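Local structure of polar amino acid ABC uptake transporter substrate binding protein (Streptococcus thermophilus LMG 18311, 3HV1) at residues T101-V106 / T253-G258; I181-A186 / F247-A252; F27-V32 / W64-W69; M105-V110 / E207-A212. The protein probably captures polar amino acids outside the cell and hands them to an ABC uptake transporter, as a family 3 extracellular solute-binding protein. One frame throughout, in Å; residues are numbered along the deposited sequence.

From the N terminus, contact 3 comes first: the end of strand 22-27 meets the end of strand 61-66, closing a loop of about thirty residues before the others open. Contacts 1 and 4 then start from overlapping segments, sharing Met-105 and Val-106. Contact 4 reaches on to strand 209-215, and contact 1 runs further, to the loop behind helix 238-247. Contact 2, between the start of helix 183-192 and that same tail, falls wholly within the span of contact 1 and crosses contact 4, since their segments alternate. Met-105 packs on Val-251 and Phe-247, and the Val-106 carbonyl accepts from Arg-183. Contacts 1, 2 and 4 thus join the probable hinge, a helix start and the C-terminal tail.

Contact 1 (T101-V106 / T253-G258); sequences TEPYMV and TDQVKG
Thr-253 holds OG1 between its backbone N and carbonyl carbon (chi1 54°), which turns the hydroxyl toward the carbonyl of Pro-103 and leaves CG2 against the backbone of Tyr-104 and Met-105. The contact lies where the chain enters strand 105-114 of the family 3 solute-binding fold, with the tail behind helix 238-247 laid across it. Thr-253 OG1 donates to Pro-103 O over 2.6 Å, from a position tilted 33° out of the carbonyl plane. The same OG1 receives a weak bond from Val-256 N, so one hydroxyl joins the segment leading into strand 105-114 to the 254-257 bend. The methyl CG2 of Thr-253 sits 3.3 Å from Met-105 N. Beside it, Gln-255 bends at chi2 (98°) and crosses the Pro-103 ring at about a right angle, with NE2 3.5 Å from Pro-103 CG. Glu-102 crosses Gln-255 in similar fashion, bringing OE1 within 3.7 Å of Gln-255 CG. The ring of Tyr-104 leaves toward helix 46-56, where it meets Phe-46 and Leu-50, but its base stays in the contact: Val-256 CG2 lies 3.6 Å from Tyr-104 CA and 3.9 Å from Tyr-104 CB.

Contact 2 (I181-A186 / F247-A252); sequences IDRVYA and FGEDVA
Arg-183 NH2 donates to Glu-249 OE2 in a 2.8 Å salt bridge, with an N-H...O angle of 161°. The carboxylate oxygen lies close to the guanidinium plane, whereas NH2 approaches that oxygen from above the carboxylate plane; the two groups are turned 70° apart. An extended Arg-183 chain (CG anti to the backbone N, chi1 -179°) carries the charge from the first turn of helix 183-192 to the tail behind helix 238-247. Two waters finish the grip: water 1 spans Arg-183 NH1 and Val-251 O, 2.7 Å from each, and water 2 accepts from Arg-183 NE while giving a weak bond to Glu-249 OE1. NH1 also donates to Val-106 O on strand 105-114. Over one guanidinium face lies Val-251 CG1, 3.5 Å from NH2 of Arg-183. Apart from this cluster, the Phe-247 ring turns its edge to the Val-184 carbonyl, CE1 being 3.7 Å from Val-184 O. In the tail itself, an Asx turn links Asp-250 OD1 to Ala-252 N, while Asp-250 OD2 bonds Tyr-234. With every guanidinium nitrogen given a polar partner, the positive charge of Arg-183 probably favours an ionised Glu-249 and ties the tail electrostatically to the helix start.

Contact 3 (F27-V32 / W64-W69); sequences FDATFV and WQAIDW
Phe-27 and Ala-66 form a parallel beta bridge in which the backbone of Phe-27 is held on both polar atoms: Phe-27 N donates to Gln-65 O at 3.1 Å, and Ile-67 N donates to Phe-27 O at 2.9 Å. The Phe-27 ring folds back over the neighbouring strand because CG stands between the backbone N and the carbonyl carbon (chi1 71°); this brings CE2 to 3.3 Å from Ala-66 N. Trp-64 directs the edge of its six-membered ring at the face of Phe-27 in an offset edge-to-face pair, planes 89° apart. The methyl of Ala-66 fills in beside it, with CB 4.0 Å from Phe-27 CZ and 3.9 Å from Ala-29 CB. Farther along, Asp-28 crosses Trp-69 at about a right angle, its CB 3.7 Å from Trp-69 CE3. Water 3 accepts from Ala-29 N and donates to Ile-67 O, carrying the pairing one step beyond the direct bonds.

Second-shell bonds fix these groups. Asp-28 OD1 accepts from both Thr-30 N and Thr-30 OG1, which reach it from the same face of the carboxylate, and the first of these makes an Asx turn. Trp-64 NE1 is held by Asn-52, and Lys-72 makes a cation-pi contact with Trp-69. His-263 of the second subunit, from its C-terminal histidine tag, stacks on Trp-69 and Phe-31. The bridge closes the end of a beta-alpha-beta crossover, 22-27 / helix 46-56 / 61-66, interrupted by short strands within 30-44. Strand 22-27 runs between the parallel strands 61-66 and 83-84, helix 46-56 packs against Trp-64, and Phe-31 reaches Tyr-185 on helix 183-192.

Contact 4 (M105-V110 / E207-A212); sequences MVNEQV and EGESFA
Two antiparallel strands run side by side here, 105-107 against 209-211, as the probable hinge of a two-lobed binding protein. Val-106 and Ser-210 form the non-hydrogen-bonded pair. Asn-107 and Glu-209 form the hydrogen-bonded one, with Asn-107 N to Glu-209 O and Glu-209 N to Asn-107 O both 2.9 Å. Phe-211 N adds a further bond to Met-105 O.

The Asn-107 and Glu-209 side chains lie alongside each other, pointing the same way, with amide and carboxylate nearly coplanar (22°). Asn-107 ND2 donates to the anti lone pair of Glu-209 OE2 at 2.9 Å. Glu-209 takes up this place with CG between its backbone N and carbonyl carbon (chi1 67°) and an extended chain beyond. The amide has further duties: ND2 also bonds Asp-182 OD1, and OD1 accepts from Val-184 N, which steadies the amide against the start of helix 183-192.

On the same side of the sheet, Phe-211 CZ touches Asn-107 CB at 3.6 Å. Selenomethionine Met-105 runs beside Phe-211, its CG 3.5 Å from Phe-211 CD2 and its SE at the ring edge, a Met-aromatic contact. Past the strands, Gly-208 CA comes within 3.4 Å of Asn-107 O, and water 4 accepts from Gln-109 N and lies 2.8 Å from Glu-207 O. Paired connecting strands of this kind are typical of the hinge in type II periplasmic binding proteins.

Contact 1 (T101-V106 / T253-G258)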
# COMPACT_ATOMS: atom_id res chain seq x y z
N THR A 101 -3.96 1.78 -9.96
CA THR A 101 -2.89 2.72 -9.68
C THR A 101 -2.82 2.65 -8.16
O THR A 101 -3.62 1.95 -7.53
CB THR A 101 -3.26 4.18 -9.99
OG1 THR A 101 -4.44 4.53 -9.24
CG2 THR A 101 -3.51 4.38 -11.48
N GLU A 102 -1.87 3.37 -7.60
CA GLU A 102 -1.73 3.47 -6.15
C GLU A 102 -2.95 4.29 -5.71
O GLU A 102 -3.55 4.98 -6.53
CB GLU A 102 -0.45 4.23 -5.80
CG GLU A 102 0.81 3.51 -6.20
CD GLU A 102 0.86 2.11 -5.63
OE1 GLU A 102 0.57 1.96 -4.42
OE2 GLU A 102 1.19 1.16 -6.38
N PRO A 103 -3.34 4.20 -4.43
CA PRO A 103 -4.51 4.98 -3.98
C PRO A 103 -4.17 6.46 -3.87
O PRO A 103 -3.08 6.81 -3.43
CB PRO A 103 -4.83 4.35 -2.63
CG PRO A 103 -3.47 3.92 -2.13
CD PRO A 103 -2.87 3.29 -3.37
N TYR A 104 -5.10 7.34 -4.26
CA TYR A 104 -4.83 8.77 -4.17
C TYR A 104 -5.54 9.45 -2.99
O TYR A 104 -5.23 10.59 -2.63
CB TYR A 104 -5.18 9.48 -5.50
CG TYR A 104 -6.59 9.24 -6.00
CD1 TYR A 104 -7.63 10.09 -5.63
CD2 TYR A 104 -6.89 8.15 -6.83
CE1 TYR A 104 -8.95 9.85 -6.05
CE2 TYR A 104 -8.20 7.91 -7.25
CZ TYR A 104 -9.22 8.76 -6.86
OH TYR A 104 -10.51 8.52 -7.26
N MSE A 105 -6.48 8.76 -2.37
CA MSE A 105 -7.17 9.31 -1.21
C MSE A 105 -7.96 8.25 -0.46
O MSE A 105 -8.38 7.24 -1.03
CB MSE A 105 -8.08 10.49 -1.60
CG MSE A 105 -9.58 10.18 -1.75
SE MSE A 105 -10.74 11.72 -1.75
CE MSE A 105 -11.02 11.91 0.15
N VAL A 106 -8.15 8.48 0.84
CA VAL A 106 -8.89 7.55 1.66
C VAL A 106 -10.23 8.11 2.08
O VAL A 106 -10.32 9.25 2.53
CB VAL A 106 -8.12 7.15 2.93
CG1 VAL A 106 -8.99 6.27 3.82
CG2 VAL A 106 -6.85 6.42 2.56
N THR A 253 -2.66 10.60 -0.14
CA THR A 253 -2.21 9.41 0.58
C THR A 253 -0.69 9.50 0.62
O THR A 253 -0.09 10.28 -0.11
CB THR A 253 -2.57 8.12 -0.17
OG1 THR A 253 -2.06 8.21 -1.51
CG2 THR A 253 -4.09 7.91 -0.20
N ASP A 254 -0.07 8.69 1.47
CA ASP A 254 1.38 8.70 1.53
C ASP A 254 1.99 8.34 0.17
O ASP A 254 3.04 8.86 -0.19
CB ASP A 254 1.87 7.73 2.61
CG ASP A 254 1.60 8.24 4.01
OD1 ASP A 254 1.58 9.48 4.20
OD2 ASP A 254 1.43 7.42 4.93
N GLN A 255 1.32 7.48 -0.59
CA GLN A 255 1.83 7.11 -1.91
C GLN A 255 1.91 8.33 -2.83
O GLN A 255 2.92 8.52 -3.53
CB GLN A 255 0.96 6.02 -2.56
CG GLN A 255 1.09 4.66 -1.88
CD GLN A 255 -0.01 4.39 -0.89
OE1 GLN A 255 -0.52 5.31 -0.24
NE2 GLN A 255 -0.39 3.13 -0.76
N VAL A 256 0.86 9.14 -2.84
CA VAL A 256 0.83 10.34 -3.67
C VAL A 256 1.97 11.27 -3.24
O VAL A 256 2.54 11.99 -4.06
CB VAL A 256 -0.53 11.08 -3.54
CG1 VAL A 256 -0.41 12.51 -4.04
CG2 VAL A 256 -1.58 10.34 -4.33
N LYS A 257 2.29 11.24 -1.94
CA LYS A 257 3.34 12.08 -1.38
C LYS A 257 4.75 11.54 -1.67
O LYS A 257 5.74 12.18 -1.33
CB LYS A 257 3.16 12.23 0.13
CG LYS A 257 1.92 13.00 0.53
CD LYS A 257 1.82 13.11 2.05
CE LYS A 257 0.60 13.92 2.47
NZ LYS A 257 0.46 13.99 3.96
N GLY A 258 4.83 10.37 -2.28
CA GLY A 258 6.12 9.79 -2.60
C GLY A 258 6.74 8.93 -1.50
O GLY A 258 7.88 8.49 -1.63

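Contact 2 (I181-A186 / F247-A252)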
# COMPACT_ATOMS: atom_id res chain seq x y z
N ILE A 181 -20.75 10.43 9.02
CA ILE A 181 -20.97 10.47 7.57
C ILE A 181 -19.65 10.25 6.83
O ILE A 181 -18.59 10.38 7.42
CB ILE A 181 -21.57 11.85 7.18
CG1 ILE A 181 -21.97 11.86 5.70
CG2 ILE A 181 -20.56 12.95 7.45
CD1 ILE A 181 -23.19 11.04 5.40
N ASP A 182 -19.72 9.91 5.55
CA ASP A 182 -18.50 9.69 4.77
C ASP A 182 -17.66 10.96 4.70
O ASP A 182 -18.19 12.06 4.53
CB ASP A 182 -18.82 9.30 3.32
CG ASP A 182 -19.45 7.91 3.19
OD1 ASP A 182 -18.94 7.13 2.37
OD2 ASP A 182 -20.43 7.62 3.89
N ARG A 183 -16.35 10.80 4.82
CA ARG A 183 -15.42 11.91 4.74
C ARG A 183 -15.70 12.71 3.46
O ARG A 183 -15.82 13.93 3.51
CB ARG A 183 -13.99 11.39 4.71
CG ARG A 183 -12.93 12.47 4.65
CD ARG A 183 -11.59 11.88 4.28
NE ARG A 183 -10.52 12.86 4.42
CZ ARG A 183 -9.25 12.63 4.10
NH1 ARG A 183 -8.90 11.45 3.61
NH2 ARG A 183 -8.34 13.57 4.29
N VAL A 184 -15.81 12.03 2.31
CA VAL A 184 -16.05 12.75 1.06
C VAL A 184 -17.27 13.69 1.10
O VAL A 184 -17.25 14.74 0.46
CB VAL A 184 -16.24 11.81 -0.18
CG1 VAL A 184 -14.90 11.24 -0.61
CG2 VAL A 184 -17.26 10.71 0.12
N TYR A 185 -18.31 13.32 1.84
CA TYR A 185 -19.49 14.18 1.93
C TYR A 185 -19.30 15.27 2.98
O TYR A 185 -19.66 16.43 2.75
CB TYR A 185 -20.73 13.36 2.30
CG TYR A 185 -21.06 12.27 1.30
CD1 TYR A 185 -21.10 12.54 -0.06
CD2 TYR A 185 -21.32 10.96 1.72
CE1 TYR A 185 -21.39 11.54 -0.99
CE2 TYR A 185 -21.61 9.95 0.81
CZ TYR A 185 -21.64 10.25 -0.55
OH TYR A 185 -21.89 9.25 -1.47
N ALA A 186 -18.77 14.90 4.13
CA ALA A 186 -18.54 15.86 5.20
C ALA A 186 -17.69 17.03 4.70
O ALA A 186 -18.11 18.19 4.77
CB ALA A 186 -17.83 15.18 6.39
N PHE A 247 -12.38 19.58 -0.92
CA PHE A 247 -12.52 19.14 0.47
C PHE A 247 -12.04 20.08 1.57
O PHE A 247 -12.24 19.80 2.75
CB PHE A 247 -11.81 17.78 0.62
CG PHE A 247 -12.27 16.75 -0.37
CD1 PHE A 247 -13.61 16.33 -0.39
CD2 PHE A 247 -11.39 16.21 -1.31
CE1 PHE A 247 -14.05 15.39 -1.33
CE2 PHE A 247 -11.82 15.27 -2.25
CZ PHE A 247 -13.16 14.87 -2.26
N GLY A 248 -11.38 21.18 1.22
CA GLY A 248 -10.92 22.10 2.25
C GLY A 248 -9.74 21.59 3.06
O GLY A 248 -9.39 22.15 4.09
N GLU A 249 -9.13 20.51 2.58
CA GLU A 249 -7.96 19.94 3.23
C GLU A 249 -7.20 19.08 2.22
O GLU A 249 -7.68 18.82 1.12
CB GLU A 249 -8.36 19.12 4.47
CG GLU A 249 -8.99 17.77 4.22
CD GLU A 249 -9.24 17.01 5.53
OE1 GLU A 249 -10.08 17.48 6.33
OE2 GLU A 249 -8.59 15.97 5.76
N ASP A 250 -6.00 18.66 2.60
CA ASP A 250 -5.13 17.84 1.76
C ASP A 250 -5.43 16.35 2.00
O ASP A 250 -5.12 15.81 3.06
CB ASP A 250 -3.68 18.15 2.11
CG ASP A 250 -2.68 17.33 1.31
OD1 ASP A 250 -3.11 16.55 0.44
OD2 ASP A 250 -1.46 17.47 1.57
N VAL A 251 -6.02 15.70 1.00
CA VAL A 251 -6.38 14.28 1.14
C VAL A 251 -5.36 13.30 0.57
O VAL A 251 -5.60 12.10 0.54
CB VAL A 251 -7.74 14.00 0.48
CG1 VAL A 251 -8.79 14.94 1.05
CG2 VAL A 251 -7.63 14.16 -1.04
N ALA A 252 -4.22 13.79 0.14
CA ALA A 252 -3.20 12.93 -0.44
C ALA A 252 -2.76 11.78 0.45
O ALA A 252 -2.54 11.96 1.65
CB ALA A 252 -1.98 13.77 -0.83
O HOH W 1 -6.76 10.40 2.26
O HOH W 2 -11.39 14.86 6.57

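Contact 3 (F27-V32 / W64-W69)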
# COMPACT_ATOMS: atom_id res chain seq x y z
N PHE A 27 -17.25 7.22 -15.85
CA PHE A 27 -17.64 7.59 -14.50
C PHE A 27 -19.15 7.51 -14.32
O PHE A 27 -19.90 7.50 -15.29
CB PHE A 27 -17.18 9.02 -14.20
CG PHE A 27 -17.95 10.08 -14.94
CD1 PHE A 27 -18.81 10.94 -14.26
CD2 PHE A 27 -17.82 10.23 -16.32
CE1 PHE A 27 -19.53 11.92 -14.94
CE2 PHE A 27 -18.53 11.20 -17.00
CZ PHE A 27 -19.39 12.05 -16.31
N ASP A 28 -19.57 7.44 -13.06
CA ASP A 28 -20.98 7.40 -12.70
C ASP A 28 -21.42 8.86 -12.58
O ASP A 28 -21.00 9.56 -11.66
CB ASP A 28 -21.12 6.68 -11.36
CG ASP A 28 -22.56 6.61 -10.87
OD1 ASP A 28 -23.39 7.44 -11.30
OD2 ASP A 28 -22.85 5.72 -10.04
N ALA A 29 -22.26 9.32 -13.51
CA ALA A 29 -22.73 10.71 -13.53
C ALA A 29 -23.49 11.20 -12.30
O ALA A 29 -23.82 12.38 -12.21
CB ALA A 29 -23.59 10.95 -14.76
N THR A 30 -23.77 10.32 -11.36
CA THR A 30 -24.50 10.72 -10.16
C THR A 30 -23.60 10.74 -8.93
O THR A 30 -24.04 11.11 -7.85
CB THR A 30 -25.65 9.75 -9.85
OG1 THR A 30 -25.09 8.51 -9.39
CG2 THR A 30 -26.49 9.49 -11.10
N PHE A 31 -22.34 10.36 -9.09
CA PHE A 31 -21.46 10.28 -7.93
C PHE A 31 -20.81 11.55 -7.39
O PHE A 31 -19.60 11.76 -7.55
CB PHE A 31 -20.38 9.23 -8.17
CG PHE A 31 -19.76 8.72 -6.91
CD1 PHE A 31 -20.56 8.22 -5.88
CD2 PHE A 31 -18.38 8.71 -6.75
CE1 PHE A 31 -19.98 7.71 -4.72
CE2 PHE A 31 -17.80 8.20 -5.59
CZ PHE A 31 -18.60 7.71 -4.57
N VAL A 32 -21.61 12.39 -6.74
CA VAL A 32 -21.10 13.61 -6.12
C VAL A 32 -20.26 13.12 -4.94
O VAL A 32 -20.64 12.17 -4.26
CB VAL A 32 -22.25 14.49 -5.57
CG1 VAL A 32 -21.69 15.80 -5.02
CG2 VAL A 32 -23.27 14.76 -6.66
N TRP A 64 -14.55 12.42 -21.19
CA TRP A 64 -15.32 11.91 -20.07
C TRP A 64 -16.62 11.24 -20.54
O TRP A 64 -17.45 11.87 -21.18
CB TRP A 64 -15.62 13.04 -19.09
CG TRP A 64 -14.39 13.43 -18.29
CD1 TRP A 64 -13.56 14.50 -18.51
CD2 TRP A 64 -13.85 12.73 -17.16
NE1 TRP A 64 -12.53 14.50 -17.57
CE2 TRP A 64 -12.69 13.43 -16.74
CE3 TRP A 64 -14.23 11.57 -16.47
CZ2 TRP A 64 -11.91 13.00 -15.66
CZ3 TRP A 64 -13.45 11.15 -15.39
CH2 TRP A 64 -12.31 11.87 -15.00
N GLN A 65 -16.76 9.97 -20.19
CA GLN A 65 -17.92 9.20 -20.60
C GLN A 65 -18.78 8.74 -19.42
O GLN A 65 -18.36 7.92 -18.62
CB GLN A 65 -17.46 7.99 -21.40
CG GLN A 65 -18.58 7.11 -21.93
CD GLN A 65 -19.39 7.81 -22.99
OE1 GLN A 65 -18.87 8.19 -24.04
NE2 GLN A 65 -20.68 7.99 -22.71
N ALA A 66 -19.99 9.29 -19.32
CA ALA A 66 -20.89 8.87 -18.24
C ALA A 66 -21.30 7.45 -18.63
O ALA A 66 -21.70 7.22 -19.77
CB ALA A 66 -22.11 9.79 -18.18
N ILE A 67 -21.21 6.50 -17.71
CA ILE A 67 -21.56 5.12 -18.02
C ILE A 67 -22.54 4.51 -17.03
O ILE A 67 -22.79 5.07 -15.97
CB ILE A 67 -20.32 4.22 -18.03
CG1 ILE A 67 -19.70 4.17 -16.62
CG2 ILE A 67 -19.30 4.72 -19.05
CD1 ILE A 67 -18.54 3.20 -16.47
N ASP A 68 -23.10 3.36 -17.40
CA ASP A 68 -23.98 2.64 -16.49
C ASP A 68 -22.91 2.05 -15.57
O ASP A 68 -22.14 1.19 -16.00
CB ASP A 68 -24.73 1.52 -17.23
CG ASP A 68 -25.63 0.71 -16.31
OD1 ASP A 68 -25.14 0.28 -15.24
OD2 ASP A 68 -26.81 0.50 -16.67
N TRP A 69 -22.86 2.51 -14.33
CA TRP A 69 -21.83 2.05 -13.39
C TRP A 69 -21.69 0.53 -13.27
O TRP A 69 -20.58 0.01 -13.17
CB TRP A 69 -22.07 2.67 -12.01
CG TRP A 69 -20.88 2.58 -11.07
CD1 TRP A 69 -20.86 2.00 -9.83
CD2 TRP A 69 -19.56 3.11 -11.28
NE1 TRP A 69 -19.61 2.13 -9.27
CE2 TRP A 69 -18.79 2.81 -10.13
CE3 TRP A 69 -18.95 3.81 -12.33
CZ2 TRP A 69 -17.44 3.18 -10.00
CZ3 TRP A 69 -17.60 4.17 -12.20
CH2 TRP A 69 -16.87 3.85 -11.04
O HOH W 3 -23.63 7.83 -15.35

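Contact 4 (M105-V110 / E207-A212)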
# COMPACT_ATOMS: atom_id res chain seq x y z
N MSE A 105 -6.48 8.76 -2.37
CA MSE A 105 -7.17 9.31 -1.21
C MSE A 105 -7.96 8.25 -0.46
O MSE A 105 -8.38 7.24 -1.03
CB MSE A 105 -8.08 10.49 -1.60
CG MSE A 105 -9.58 10.18 -1.75
SE MSE A 105 -10.74 11.72 -1.75
CE MSE A 105 -11.02 11.91 0.15
N VAL A 106 -8.15 8.48 0.84
CA VAL A 106 -8.89 7.55 1.66
C VAL A 106 -10.23 8.11 2.08
O VAL A 106 -10.32 9.25 2.53
CB VAL A 106 -8.12 7.15 2.93
CG1 VAL A 106 -8.99 6.27 3.82
CG2 VAL A 106 -6.85 6.42 2.56
N ASN A 107 -11.26 7.30 1.91
CA ASN A 107 -12.58 7.71 2.32
C ASN A 107 -12.94 6.81 3.49
O ASN A 107 -12.66 5.62 3.48
CB ASN A 107 -13.60 7.55 1.21
CG ASN A 107 -14.99 7.94 1.66
OD1 ASN A 107 -15.16 8.95 2.36
ND2 ASN A 107 -15.99 7.15 1.28
N GLU A 108 -13.55 7.40 4.51
CA GLU A 108 -13.93 6.65 5.69
C GLU A 108 -14.99 7.45 6.43
O GLU A 108 -15.20 8.63 6.14
CB GLU A 108 -12.72 6.45 6.60
CG GLU A 108 -12.23 7.74 7.25
CD GLU A 108 -10.98 7.54 8.08
OE1 GLU A 108 -10.95 6.57 8.88
OE2 GLU A 108 -10.04 8.35 7.96
N GLN A 109 -15.66 6.82 7.38
CA GLN A 109 -16.67 7.50 8.16
C GLN A 109 -15.96 8.48 9.08
O GLN A 109 -14.93 8.14 9.67
CB GLN A 109 -17.46 6.51 9.02
CG GLN A 109 -18.26 5.52 8.21
CD GLN A 109 -19.17 6.21 7.23
OE1 GLN A 109 -19.96 7.08 7.60
NE2 GLN A 109 -19.07 5.84 5.96
N VAL A 110 -16.48 9.70 9.16
CA VAL A 110 -15.91 10.71 10.04
C VAL A 110 -17.01 11.17 10.98
O VAL A 110 -18.19 11.16 10.62
CB VAL A 110 -15.38 11.94 9.28
CG1 VAL A 110 -14.17 11.55 8.43
CG2 VAL A 110 -16.48 12.55 8.41
N GLU A 207 -13.33 0.93 9.56
CA GLU A 207 -12.48 0.63 8.41
C GLU A 207 -12.90 1.45 7.20
O GLU A 207 -14.08 1.57 6.88
CB GLU A 207 -12.55 -0.87 8.08
CG GLU A 207 -11.83 -1.26 6.80
CD GLU A 207 -11.72 -2.77 6.63
OE1 GLU A 207 -12.57 -3.49 7.19
OE2 GLU A 207 -10.79 -3.22 5.94
N GLY A 208 -11.91 2.00 6.51
CA GLY A 208 -12.21 2.81 5.34
C GLY A 208 -11.91 2.12 4.03
O GLY A 208 -11.67 0.91 3.98
N GLU A 209 -11.94 2.90 2.96
CA GLU A 209 -11.67 2.40 1.62
C GLU A 209 -10.68 3.37 0.97
O GLU A 209 -10.64 4.55 1.33
CB GLU A 209 -12.97 2.34 0.81
CG GLU A 209 -13.57 3.69 0.49
CD GLU A 209 -14.99 3.59 -0.04
OE1 GLU A 209 -15.28 2.66 -0.81
OE2 GLU A 209 -15.81 4.47 0.30
N SER A 210 -9.89 2.87 0.03
CA SER A 210 -8.92 3.72 -0.65
C SER A 210 -9.30 3.85 -2.13
O SER A 210 -9.46 2.84 -2.83
CB SER A 210 -7.51 3.14 -0.53
OG SER A 210 -7.12 3.06 0.83
N PHE A 211 -9.46 5.08 -2.60
CA PHE A 211 -9.80 5.33 -3.99
C PHE A 211 -8.56 5.18 -4.86
O PHE A 211 -7.49 5.69 -4.52
CB PHE A 211 -10.39 6.73 -4.19
CG PHE A 211 -11.71 6.95 -3.51
CD1 PHE A 211 -12.60 5.91 -3.32
CD2 PHE A 211 -12.10 8.24 -3.12
CE1 PHE A 211 -13.86 6.12 -2.76
CE2 PHE A 211 -13.36 8.46 -2.56
CZ PHE A 211 -14.24 7.40 -2.38
N ALA A 212 -8.72 4.48 -5.98
CA ALA A 212 -7.62 4.28 -6.92
C ALA A 212 -8.25 4.20 -8.30
O ALA A 212 -9.47 4.05 -8.43
CB ALA A 212 -6.85 3.00 -6.58
O HOH W 4 -15.19 4.06 7.51